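Local coordinates for GDP-6-deoxy-D-mannose reductase (Pseudomonas aeruginosa, PDB 6X3B), which probably reduces GDP-4-dehydro-6-deoxy-D-mannose to GDP-rhamnose with NADPH, a step in making bacterial lipopolysaccharide O-antigen, at residues Y122-Q131 against R148-E159; V244-E252 against R286-A297. One frame throughout, in Å; residues are numbered along the deposited sequence. Where two conformers were deposited one is given.

Contact 1. Residues Y122-Q131 against R148-E159; sequences YISSGDVYGQ and RNPYAVSKLAAE. With NDP (NADPH dihydro-nicotinamide-adenine-dinucleotide phosphate), chain E.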
loop_
_atom_site.group_PDB
_atom_site.type_symbol
_atom_site.label_atom_id
_atom_site.label_comp_id
_atom_site.label_asym_id
_atom_site.label_seq_id
_atom_site.Cartn_x
_atom_site.Cartn_y
_atom_site.Cartn_z
ATOM N N TYR A 122 -9.526 3.627 -10.269
ATOM C CA TYR A 122 -8.884 4.388 -9.213
ATOM C C TYR A 122 -7.744 5.192 -9.820
ATOM O O TYR A 122 -6.919 4.643 -10.557
ATOM C CB TYR A 122 -8.347 3.476 -8.110
ATOM C CG TYR A 122 -7.612 4.289 -7.102
ATOM C CD1 TYR A 122 -8.307 5.163 -6.279
ATOM C CD2 TYR A 122 -6.219 4.272 -7.038
ATOM C CE1 TYR A 122 -7.643 5.961 -5.360
ATOM C CE2 TYR A 122 -5.542 5.062 -6.124
ATOM C CZ TYR A 122 -6.268 5.917 -5.298
ATOM O OH TYR A 122 -5.616 6.714 -4.382
ATOM N N ILE A 123 -7.712 6.493 -9.538
ATOM C CA ILE A 123 -6.684 7.367 -10.075
ATOM C C ILE A 123 -5.604 7.504 -9.007
ATOM O O ILE A 123 -5.808 8.152 -7.969
ATOM C CB ILE A 123 -7.246 8.733 -10.507
ATOM C CG1 ILE A 123 -8.283 8.566 -11.646
ATOM C CG2 ILE A 123 -6.117 9.649 -11.006
ATOM C CD1 ILE A 123 -7.888 7.522 -12.744
ATOM N N SER A 124 -4.452 6.883 -9.272
ATOM C CA SER A 124 -3.295 6.936 -8.383
ATOM C C SER A 124 -2.363 8.049 -8.847
ATOM O O SER A 124 -2.827 9.143 -9.187
ATOM C CB SER A 124 -2.602 5.562 -8.360
ATOM O OG SER A 124 -1.517 5.507 -7.440
ATOM N N SER A 125 -1.059 7.792 -8.875
ATOM C CA SER A 125 -0.082 8.798 -9.279
ATOM C C SER A 125 1.236 8.117 -9.606
ATOM O O SER A 125 1.617 7.161 -8.935
ATOM C CB SER A 125 0.153 9.833 -8.177
ATOM O OG SER A 125 1.290 10.622 -8.493
ATOM N N GLY A 126 1.923 8.616 -10.635
ATOM C CA GLY A 126 3.280 8.154 -10.895
ATOM C C GLY A 126 4.241 8.462 -9.763
ATOM O O GLY A 126 5.366 7.952 -9.766
ATOM N N ASP A 127 3.814 9.278 -8.796
ATOM C CA ASP A 127 4.633 9.586 -7.631
ATOM C C ASP A 127 4.810 8.374 -6.722
ATOM O O ASP A 127 5.720 8.379 -5.894
ATOM C CB ASP A 127 4.004 10.777 -6.869
ATOM C CG ASP A 127 4.959 11.427 -5.876
ATOM O OD1 ASP A 127 6.162 11.602 -6.198
ATOM O OD2 ASP A 127 4.505 11.799 -4.769
ATOM N N VAL A 128 3.986 7.323 -6.864
ATOM C CA VAL A 128 4.193 6.152 -6.006
ATOM C C VAL A 128 5.539 5.490 -6.254
ATOM O O VAL A 128 6.057 4.803 -5.365
ATOM C CB VAL A 128 3.070 5.109 -6.177
ATOM C CG1 VAL A 128 1.710 5.691 -5.789
ATOM C CG2 VAL A 128 3.062 4.574 -7.615
ATOM N N TYR A 129 6.131 5.664 -7.443
ATOM C CA TYR A 129 7.360 4.922 -7.720
ATOM C C TYR A 129 8.530 5.394 -6.860
ATOM O O TYR A 129 9.406 4.585 -6.534
ATOM C CB TYR A 129 7.727 5.009 -9.202
ATOM C CG TYR A 129 6.809 4.207 -10.098
ATOM C CD1 TYR A 129 6.873 2.814 -10.140
ATOM C CD2 TYR A 129 5.877 4.848 -10.908
ATOM C CE1 TYR A 129 6.031 2.081 -10.974
ATOM C CE2 TYR A 129 5.024 4.125 -11.730
ATOM C CZ TYR A 129 5.110 2.749 -11.761
ATOM O OH TYR A 129 4.264 2.040 -12.571
ATOM N N GLY A 130 8.571 6.676 -6.481
ATOM C CA GLY A 130 9.709 7.148 -5.707
ATOM C C GLY A 130 10.973 7.293 -6.548
ATOM O O GLY A 130 10.940 7.654 -7.723
ATOM N N GLN A 131 12.115 7.015 -5.924
ATOM C CA GLN A 131 13.401 7.195 -6.584
ATOM C C GLN A 131 13.632 6.043 -7.547
ATOM O O GLN A 131 13.517 4.874 -7.169
ATOM C CB GLN A 131 14.529 7.261 -5.546
ATOM C CG GLN A 131 15.788 7.951 -6.029
ATOM C CD GLN A 131 16.539 8.615 -4.893
ATOM O OE1 GLN A 131 17.253 7.952 -4.155
ATOM N NE2 GLN A 131 16.363 9.929 -4.738
ATOM N N ARG A 148 7.859 8.028 -1.283
ATOM C CA ARG A 148 8.754 8.843 -0.473
ATOM C C ARG A 148 8.040 9.936 0.307
ATOM O O ARG A 148 8.703 10.714 1.005
ATOM C CB ARG A 148 9.833 9.480 -1.354
ATOM C CG ARG A 148 10.671 8.472 -2.107
ATOM C CD ARG A 148 11.634 9.184 -3.047
ATOM N NE ARG A 148 12.699 9.849 -2.303
ATOM C CZ ARG A 148 13.774 9.231 -1.828
ATOM N NH1 ARG A 148 13.924 7.923 -1.998
ATOM N NH2 ARG A 148 14.708 9.926 -1.183
ATOM N N ASN A 149 6.720 10.010 0.234
ATOM C CA ASN A 149 5.986 11.009 0.992
ATOM C C ASN A 149 4.632 10.417 1.355
ATOM O O ASN A 149 4.199 9.438 0.737
ATOM C CB ASN A 149 5.845 12.305 0.176
ATOM C CG ASN A 149 4.983 12.122 -1.046
ATOM O OD1 ASN A 149 3.809 11.853 -0.928
ATOM N ND2 ASN A 149 5.574 12.242 -2.228
ATOM N N PRO A 150 3.947 10.968 2.361
ATOM C CA PRO A 150 2.673 10.359 2.790
ATOM C C PRO A 150 1.573 10.405 1.739
ATOM O O PRO A 150 0.667 9.567 1.774
ATOM C CB PRO A 150 2.280 11.178 4.032
ATOM C CG PRO A 150 3.541 11.920 4.434
ATOM C CD PRO A 150 4.290 12.156 3.167
ATOM N N TYR A 151 1.581 11.382 0.835
ATOM C CA TYR A 151 0.620 11.345 -0.268
ATOM C C TYR A 151 0.865 10.124 -1.153
ATOM O O TYR A 151 -0.066 9.375 -1.471
ATOM C CB TYR A 151 0.715 12.625 -1.084
ATOM C CG TYR A 151 0.130 12.540 -2.474
ATOM C CD1 TYR A 151 -1.244 12.726 -2.691
ATOM C CD2 TYR A 151 0.949 12.311 -3.573
ATOM C CE1 TYR A 151 -1.782 12.671 -3.977
ATOM C CE2 TYR A 151 0.423 12.255 -4.860
ATOM C CZ TYR A 151 -0.940 12.439 -5.053
ATOM O OH TYR A 151 -1.456 12.390 -6.323
ATOM N N ALA A 152 2.127 9.891 -1.532
ATOM C CA ALA A 152 2.412 8.740 -2.387
ATOM C C ALA A 152 2.120 7.431 -1.653
ATOM O O ALA A 152 1.607 6.486 -2.259
ATOM C CB ALA A 152 3.853 8.791 -2.895
ATOM N N VAL A 153 2.403 7.383 -0.343
ATOM C CA VAL A 153 2.032 6.229 0.479
ATOM C C VAL A 153 0.528 5.977 0.403
ATOM O O VAL A 153 0.075 4.854 0.150
ATOM C CB VAL A 153 2.483 6.445 1.937
ATOM C CG1 VAL A 153 1.848 5.403 2.870
ATOM C CG2 VAL A 153 4.025 6.376 2.043
ATOM N N SER A 154 -0.270 7.033 0.593
ATOM C CA SER A 154 -1.725 6.878 0.587
ATOM C C SER A 154 -2.251 6.450 -0.778
ATOM O O SER A 154 -3.223 5.688 -0.845
ATOM C CB SER A 154 -2.395 8.184 1.036
ATOM O OG SER A 154 -2.400 9.146 -0.009
ATOM N N LYS A 155 -1.612 6.883 -1.872
ATOM C CA LYS A 155 -2.060 6.447 -3.193
ATOM C C LYS A 155 -1.785 4.960 -3.409
ATOM O O LYS A 155 -2.647 4.231 -3.902
ATOM C CB LYS A 155 -1.388 7.265 -4.298
ATOM C CG LYS A 155 -1.620 8.753 -4.233
ATOM C CD LYS A 155 -3.110 9.120 -4.353
ATOM C CE LYS A 155 -3.444 9.529 -5.769
ATOM N NZ LYS A 155 -4.889 9.784 -5.922
ATOM N N LEU A 156 -0.599 4.489 -3.027
ATOM C CA LEU A 156 -0.286 3.070 -3.183
ATOM C C LEU A 156 -1.181 2.215 -2.299
ATOM O O LEU A 156 -1.639 1.136 -2.712
ATOM C CB LEU A 156 1.195 2.816 -2.841
ATOM C CG LEU A 156 1.787 1.450 -3.192
ATOM C CD1 LEU A 156 1.662 1.226 -4.703
ATOM C CD2 LEU A 156 3.257 1.356 -2.740
ATOM N N ALA A 157 -1.442 2.675 -1.073
ATOM C CA ALA A 157 -2.339 1.940 -0.195
ATOM C C ALA A 157 -3.745 1.858 -0.801
ATOM O O ALA A 157 -4.392 0.804 -0.763
ATOM C CB ALA A 157 -2.369 2.594 1.186
ATOM N N ALA A 158 -4.234 2.957 -1.375
ATOM C CA ALA A 158 -5.579 2.923 -1.951
ATOM C C ALA A 158 -5.635 2.057 -3.210
ATOM O O ALA A 158 -6.659 1.423 -3.477
ATOM C CB ALA A 158 -6.035 4.344 -2.264
ATOM N N GLU A 159 -4.563 2.048 -4.009
ATOM C CA GLU A 159 -4.448 1.107 -5.125
ATOM C C GLU A 159 -4.691 -0.320 -4.656
ATOM O O GLU A 159 -5.515 -1.048 -5.221
ATOM C CB GLU A 159 -3.050 1.180 -5.749
ATOM C CG GLU A 159 -2.707 2.359 -6.630
ATOM C CD GLU A 159 -1.348 2.152 -7.302
ATOM O OE1 GLU A 159 -0.882 0.986 -7.346
ATOM O OE2 GLU A 159 -0.743 3.120 -7.805
HETATM P PA NDP E . -7.623 18.599 -6.791
HETATM O O1A NDP E . -6.964 18.734 -5.459
HETATM O O2A NDP E . -7.567 19.753 -7.733
HETATM O O5B NDP E . -9.148 18.153 -6.589
HETATM C C5B NDP E . -9.483 17.277 -5.487
HETATM C C4B NDP E . -10.968 17.016 -5.501
HETATM O O4B NDP E . -11.307 16.119 -4.413
HETATM C C3B NDP E . -11.869 18.249 -5.328
HETATM O O3B NDP E . -12.993 18.183 -6.197
HETATM C C2B NDP E . -12.268 18.173 -3.860
HETATM O O2B NDP E . -13.536 18.791 -3.652
HETATM C C1B NDP E . -12.370 16.667 -3.671
HETATM N N9A NDP E . -12.248 16.236 -2.285
HETATM C C8A NDP E . -11.174 16.429 -1.453
HETATM N N7A NDP E . -11.352 15.937 -0.253
HETATM C C5A NDP E . -12.624 15.385 -0.294
HETATM C C6A NDP E . -13.399 14.710 0.666
HETATM N N6A NDP E . -12.950 14.489 1.899
HETATM N N1A NDP E . -14.634 14.286 0.307
HETATM C C2A NDP E . -15.044 14.533 -0.943
HETATM N N3A NDP E . -14.407 15.155 -1.932
HETATM C C4A NDP E . -13.188 15.563 -1.542
HETATM O O3 NDP E . -7.024 17.314 -7.536
HETATM P PN NDP E . -6.560 17.112 -9.055
HETATM O O1N NDP E . -7.750 17.282 -9.939
HETATM O O2N NDP E . -5.363 17.965 -9.304
HETATM O O5D NDP E . -6.121 15.571 -9.044
HETATM C C5D NDP E . -7.080 14.570 -9.460
HETATM C C4D NDP E . -6.515 13.201 -9.176
HETATM O O4D NDP E . -5.298 13.023 -9.943
HETATM C C3D NDP E . -6.139 12.927 -7.712
HETATM O O3D NDP E . -6.455 11.592 -7.342
HETATM C C2D NDP E . -4.635 13.188 -7.717
HETATM O O2D NDP E . -3.951 12.503 -6.680
HETATM C C1D NDP E . -4.232 12.673 -9.094
HETATM N N1N NDP E . -2.984 13.314 -9.603
HETATM C C2N NDP E . -2.980 14.617 -10.023
HETATM C C3N NDP E . -1.888 15.173 -10.631
HETATM C C7N NDP E . -1.865 16.642 -10.818
HETATM O O7N NDP E . -0.860 17.185 -11.287
HETATM N N7N NDP E . -2.941 17.335 -10.472
HETATM C C4N NDP E . -0.786 14.272 -11.071
HETATM C C5N NDP E . -0.873 12.911 -10.518
HETATM C C6N NDP E . -1.811 12.600 -9.655
HETATM P P2B NDP E . -13.415 20.065 -2.667
HETATM O O1X NDP E . -14.819 20.614 -2.535
HETATM O O2X NDP E . -12.872 19.561 -1.347
HETATM O O3X NDP E . -12.476 21.050 -3.332
HETATM O O HOH W 1 1.000 13.192 -7.898
HETATM O O HOH W 2 7.318 9.144 -3.838
HETATM O O HOH W 3 12.063 5.981 -3.170
#
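R148 stacks its guanidinium on the side-chain amide of Q131. The planes lie 23° apart, with Q131 NE2 over the guanidinium centre. This is the outer end of a contact between the end of a Rossmann-fold strand and the helix carrying the YxxxK pair of the extended short-chain dehydrogenase/reductase family. A water joins R148 N to D127 O. N149, the N-cap of helix 150-169, works in two directions. Its OD1 accepts from A152 N at 2.7 Å, and its ND2 donates to D127 OD2 at 2.8 Å, so the cap also ties the helix start to the 3-10 turn. Y151 OH hydrogen-bonds the ribose O2D of NADPH at 2.5 Å. A water links the same hydroxyl to S125 OG. The methyl of A152 rests against D127 O and OD2. K155 starts beside V128 CG1, then bends at chi2 (-61°) and chi3 (-98°) to pass between S124 and Y122. There its NZ donates to I123 O at 2.8 Å and to both ribose hydroxyls, O2D and O3D, of NADPH. Three acceptors thus fix the ammonium, which is consistent with the family role of this lysine in holding the nicotinamide ribose. L156 CB packs more loosely on V128 CG1. Y122 reaches the next helical turn, where its ring rim and OH lie on A158 CB. The E159 side chain crosses that of Y122 at about a right angle. Its OE1 forms a salt bridge with R177, while its OE2 receives S124 OG at 2.5 Å through the anti lone pair.

Contact 2. Residues V244-E252 against R286-A297; sequences VYNVCSGQE and RVRGSHARLHDA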
loop_
_atom_site.group_PDB
_atom_site.type_symbol
_atom_site.label_atom_id
_atom_site.label_comp_id
_atom_site.label_asym_id
_atom_site.label_seq_id
_atom_site.Cartn_x
_atom_site.Cartn_y
_atom_site.Cartn_z
ATOM N N VAL A 244 -2.844 -2.485 -13.461
ATOM C CA VAL A 244 -2.318 -1.150 -13.195
ATOM C C VAL A 244 -1.689 -0.608 -14.474
ATOM O O VAL A 244 -0.887 -1.298 -15.116
ATOM C CB VAL A 244 -1.274 -1.194 -12.066
ATOM C CG1 VAL A 244 -0.621 0.167 -11.869
ATOM C CG2 VAL A 244 -1.900 -1.713 -10.778
ATOM N N TYR A 245 -2.024 0.635 -14.833
ATOM C CA TYR A 245 -1.508 1.257 -16.050
ATOM C C TYR A 245 -0.857 2.594 -15.742
ATOM O O TYR A 245 -1.495 3.453 -15.120
ATOM C CB TYR A 245 -2.631 1.489 -17.068
ATOM C CG TYR A 245 -3.312 0.229 -17.492
ATOM C CD1 TYR A 245 -4.385 -0.281 -16.776
ATOM C CD2 TYR A 245 -2.874 -0.460 -18.614
ATOM C CE1 TYR A 245 -5.010 -1.452 -17.166
ATOM C CE2 TYR A 245 -3.479 -1.625 -19.012
ATOM C CZ TYR A 245 -4.543 -2.111 -18.298
ATOM O OH TYR A 245 -5.125 -3.260 -18.739
ATOM N N ASN A 246 0.392 2.778 -16.188
ATOM C CA ASN A 246 0.962 4.122 -16.267
ATOM C C ASN A 246 0.206 4.941 -17.306
ATOM O O ASN A 246 -0.127 4.441 -18.380
ATOM C CB ASN A 246 2.428 4.085 -16.682
ATOM C CG ASN A 246 3.336 3.499 -15.616
ATOM O OD1 ASN A 246 2.986 3.438 -14.426
ATOM N ND2 ASN A 246 4.520 3.087 -16.039
ATOM N N VAL A 247 -0.029 6.210 -16.998
ATOM C CA VAL A 247 -0.565 7.163 -17.970
ATOM C C VAL A 247 0.491 8.256 -18.109
ATOM O O VAL A 247 0.653 9.099 -17.217
ATOM C CB VAL A 247 -1.929 7.724 -17.552
ATOM C CG1 VAL A 247 -2.417 8.782 -18.582
ATOM C CG2 VAL A 247 -2.983 6.580 -17.406
ATOM N N CYS A 248 1.229 8.239 -19.221
ATOM C CA CYS A 248 2.393 9.100 -19.394
ATOM C C CYS A 248 2.689 9.239 -20.882
ATOM O O CYS A 248 2.141 8.518 -21.721
ATOM C CB CYS A 248 3.612 8.540 -18.637
ATOM S SG CYS A 248 3.966 6.800 -19.071
ATOM N N SER A 249 3.564 10.189 -21.201
ATOM C CA SER A 249 3.932 10.451 -22.587
ATOM C C SER A 249 5.083 9.578 -23.077
ATOM O O SER A 249 5.227 9.384 -24.289
ATOM C CB SER A 249 4.336 11.922 -22.757
ATOM O OG SER A 249 5.644 12.119 -22.227
ATOM N N GLY A 250 5.918 9.065 -22.176
ATOM C CA GLY A 250 7.116 8.389 -22.622
ATOM C C GLY A 250 8.187 9.324 -23.140
ATOM O O GLY A 250 9.177 8.858 -23.707
ATOM N N GLN A 251 8.023 10.635 -22.967
ATOM C CA GLN A 251 9.020 11.608 -23.389
ATOM C C GLN A 251 9.451 12.459 -22.203
ATOM O O GLN A 251 8.604 12.968 -21.463
ATOM C CB GLN A 251 8.474 12.496 -24.504
ATOM C CG GLN A 251 8.045 11.719 -25.735
ATOM C CD GLN A 251 8.416 12.429 -27.013
ATOM O OE1 GLN A 251 7.885 13.499 -27.321
ATOM N NE2 GLN A 251 9.353 11.848 -27.759
ATOM N N GLU A 252 10.762 12.611 -22.029
ATOM C CA GLU A 252 11.302 13.541 -21.038
ATOM C C GLU A 252 11.286 14.969 -21.560
ATOM O O GLU A 252 11.688 15.230 -22.695
ATOM C CB GLU A 252 12.743 13.183 -20.683
ATOM C CG GLU A 252 12.878 11.967 -19.848
ATOM C CD GLU A 252 14.319 11.575 -19.671
ATOM O OE1 GLU A 252 15.102 12.394 -19.128
ATOM O OE2 GLU A 252 14.658 10.453 -20.098
ATOM N N ARG A 286 15.811 12.696 -13.559
ATOM C CA ARG A 286 15.125 12.360 -14.801
ATOM C C ARG A 286 13.999 11.374 -14.540
ATOM O O ARG A 286 14.180 10.388 -13.824
ATOM C CB ARG A 286 16.093 11.754 -15.824
ATOM C CG ARG A 286 17.291 12.634 -16.152
ATOM C CD ARG A 286 18.271 11.871 -17.010
ATOM N NE ARG A 286 17.596 11.292 -18.158
ATOM C CZ ARG A 286 18.163 10.450 -19.010
ATOM N NH1 ARG A 286 19.432 10.096 -18.843
ATOM N NH2 ARG A 286 17.465 9.971 -20.029
ATOM N N VAL A 287 12.841 11.627 -15.146
ATOM C CA VAL A 287 11.705 10.719 -15.065
ATOM C C VAL A 287 11.147 10.551 -16.465
ATOM O O VAL A 287 10.791 11.540 -17.123
ATOM C CB VAL A 287 10.603 11.207 -14.107
ATOM C CG1 VAL A 287 9.405 10.216 -14.132
ATOM C CG2 VAL A 287 11.138 11.369 -12.688
ATOM N N ARG A 288 11.106 9.306 -16.927
ATOM C CA ARG A 288 10.434 8.930 -18.165
ATOM C C ARG A 288 9.576 7.710 -17.865
ATOM O O ARG A 288 10.076 6.727 -17.316
ATOM C CB ARG A 288 11.458 8.616 -19.263
ATOM C CG ARG A 288 10.957 8.781 -20.674
ATOM C CD ARG A 288 12.126 8.759 -21.652
ATOM N NE ARG A 288 12.700 7.425 -21.822
ATOM C CZ ARG A 288 13.881 7.043 -21.343
ATOM N NH1 ARG A 288 14.629 7.894 -20.648
ATOM N NH2 ARG A 288 14.317 5.807 -21.568
ATOM N N GLY A 289 8.291 7.766 -18.204
ATOM C CA GLY A 289 7.414 6.636 -17.978
ATOM C C GLY A 289 7.220 5.831 -19.247
ATOM O O GLY A 289 7.358 6.350 -20.346
ATOM N N SER A 290 6.887 4.549 -19.100
ATOM C CA SER A 290 6.448 3.746 -20.242
ATOM C C SER A 290 4.930 3.625 -20.239
ATOM O O SER A 290 4.331 3.254 -19.225
ATOM C CB SER A 290 7.066 2.346 -20.235
ATOM O OG SER A 290 6.319 1.455 -21.061
ATOM N N HIS A 291 4.311 3.920 -21.379
ATOM C CA HIS A 291 2.877 3.715 -21.536
ATOM C C HIS A 291 2.572 2.543 -22.456
ATOM O O HIS A 291 1.456 2.452 -22.976
ATOM C CB HIS A 291 2.190 4.985 -22.044
ATOM C CG HIS A 291 2.663 5.454 -23.389
ATOM N ND1 HIS A 291 3.029 6.759 -23.630
ATOM C CD2 HIS A 291 2.802 4.800 -24.570
ATOM C CE1 HIS A 291 3.380 6.891 -24.898
ATOM N NE2 HIS A 291 3.260 5.715 -25.487
ATOM N N ALA A 292 3.542 1.637 -22.655
ATOM C CA ALA A 292 3.318 0.478 -23.519
ATOM C C ALA A 292 2.106 -0.318 -23.072
ATOM O O ALA A 292 1.305 -0.762 -23.903
ATOM C CB ALA A 292 4.555 -0.429 -23.544
ATOM N N ARG A 293 1.942 -0.509 -21.764
ATOM C CA ARG A 293 0.849 -1.353 -21.303
ATOM C C ARG A 293 -0.500 -0.734 -21.656
ATOM O O ARG A 293 -1.395 -1.408 -22.177
ATOM C CB ARG A 293 0.977 -1.599 -19.804
ATOM C CG ARG A 293 -0.044 -2.569 -19.263
ATOM C CD ARG A 293 0.121 -2.742 -17.749
ATOM N NE ARG A 293 1.197 -3.665 -17.385
ATOM C CZ ARG A 293 1.313 -4.225 -16.179
ATOM N NH1 ARG A 293 0.419 -3.946 -15.224
ATOM N NH2 ARG A 293 2.308 -5.070 -15.924
ATOM N N LEU A 294 -0.646 0.562 -21.395
ATOM C CA LEU A 294 -1.881 1.273 -21.683
ATOM C C LEU A 294 -2.155 1.325 -23.182
ATOM O O LEU A 294 -3.303 1.150 -23.622
ATOM C CB LEU A 294 -1.767 2.678 -21.105
ATOM C CG LEU A 294 -2.735 3.755 -21.590
ATOM C CD1 LEU A 294 -4.067 3.404 -21.036
ATOM C CD2 LEU A 294 -2.261 5.125 -21.063
ATOM N N HIS A 295 -1.119 1.580 -23.989
ATOM C CA HIS A 295 -1.348 1.622 -25.430
ATOM C C HIS A 295 -1.738 0.244 -25.962
ATOM O O HIS A 295 -2.672 0.124 -26.768
ATOM C CB HIS A 295 -0.121 2.144 -26.169
ATOM C CG HIS A 295 -0.215 1.962 -27.651
ATOM N ND1 HIS A 295 -1.017 2.754 -28.448
ATOM C CD2 HIS A 295 0.329 1.029 -28.471
ATOM C CE1 HIS A 295 -0.937 2.333 -29.699
ATOM N NE2 HIS A 295 -0.128 1.289 -29.739
ATOM N N ASP A 296 -1.071 -0.814 -25.488
ATOM C CA ASP A 296 -1.396 -2.156 -25.972
ATOM C C ASP A 296 -2.806 -2.561 -25.573
ATOM O O ASP A 296 -3.502 -3.240 -26.336
ATOM C CB ASP A 296 -0.379 -3.181 -25.455
ATOM C CG ASP A 296 1.004 -2.983 -26.051
ATOM O OD1 ASP A 296 1.108 -2.319 -27.107
ATOM O OD2 ASP A 296 1.985 -3.486 -25.474
ATOM N N ALA A 297 -3.262 -2.128 -24.398
ATOM C CA ALA A 297 -4.571 -2.573 -23.932
ATOM C C ALA A 297 -5.714 -1.739 -24.503
ATOM O O ALA A 297 -6.832 -2.248 -24.642
ATOM C CB ALA A 297 -4.619 -2.549 -22.402
HETATM O O HOH W 4 -1.157 -4.988 -13.082
HETATM O O HOH W 5 0.992 2.082 -19.530
#
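Y245 lies against the first turns of helix 292-298. Its CE2 is 3.6 Å from R293 CG and 3.7 Å from A297 CB, and its CD2 sits near L294 CA. This is the closely packed end of the contact. L294 places CD2 against N246 O and V247 CG2, and helix 225-238 also touches L294. R293 starts extended (chi1 -175°), laying CG and CD across the Y245 ring. Its bend at chi3 (-80°) turns NH1 to V244 O, 3.0 Å away in the carbonyl plane. Its NH2 pairs with E142. N246 donates from ND2 to S290 O, nearly in its own amide plane, while its OD1 meets Y129. The strand concerned, 244-247, runs parallel to strand 172-182 at one side of the Rossmann-type sheet. Residues 286-291 run back alongside the chain beyond it and lead into the helix. C248 SG lies 3.4 Å from G289 C, so the two backbones run close there. H291, the N-cap residue, turns its ring edge to the same bend. Its ND1 donates to C248 O at 2.7 Å, from above the carbonyl plane. The contact loosens at the turn, where G250 meets G289 O through a CA-H...O contact, and at Q251, which is exposed. The far end is polar but close: E252 forms salt bridges with R286 and, in the conformer given, R288. R286 grips it side-on, NE to OE1 and NH2 to OE2, planes 29° apart. R288 NH1 comes to E252 OE2 at 2.6 Å, nearly along the C-O axis. E252 OE1 also meets S219 OG.

Contact 1 closes before contact 2 opens along the chain, and their centres are about 16 Å apart. Both reach the same mixed sheet. Contact 1 lies at strand 119-123 and contact 2 at strand 244-247. Strand 172-182 runs between these two and pairs in parallel with each. A direct bridge joins them: Y129 OH is 2.7 Å from N246 OD1, probably a hydrogen bond. R177 on the shared strand also bonds Y129 and E159. Contact 1 holds part of the NADPH pocket and packs on the second subunit. Contact 2 touches neither, and instead joins the later part of the chain to the cofactor-binding sheet.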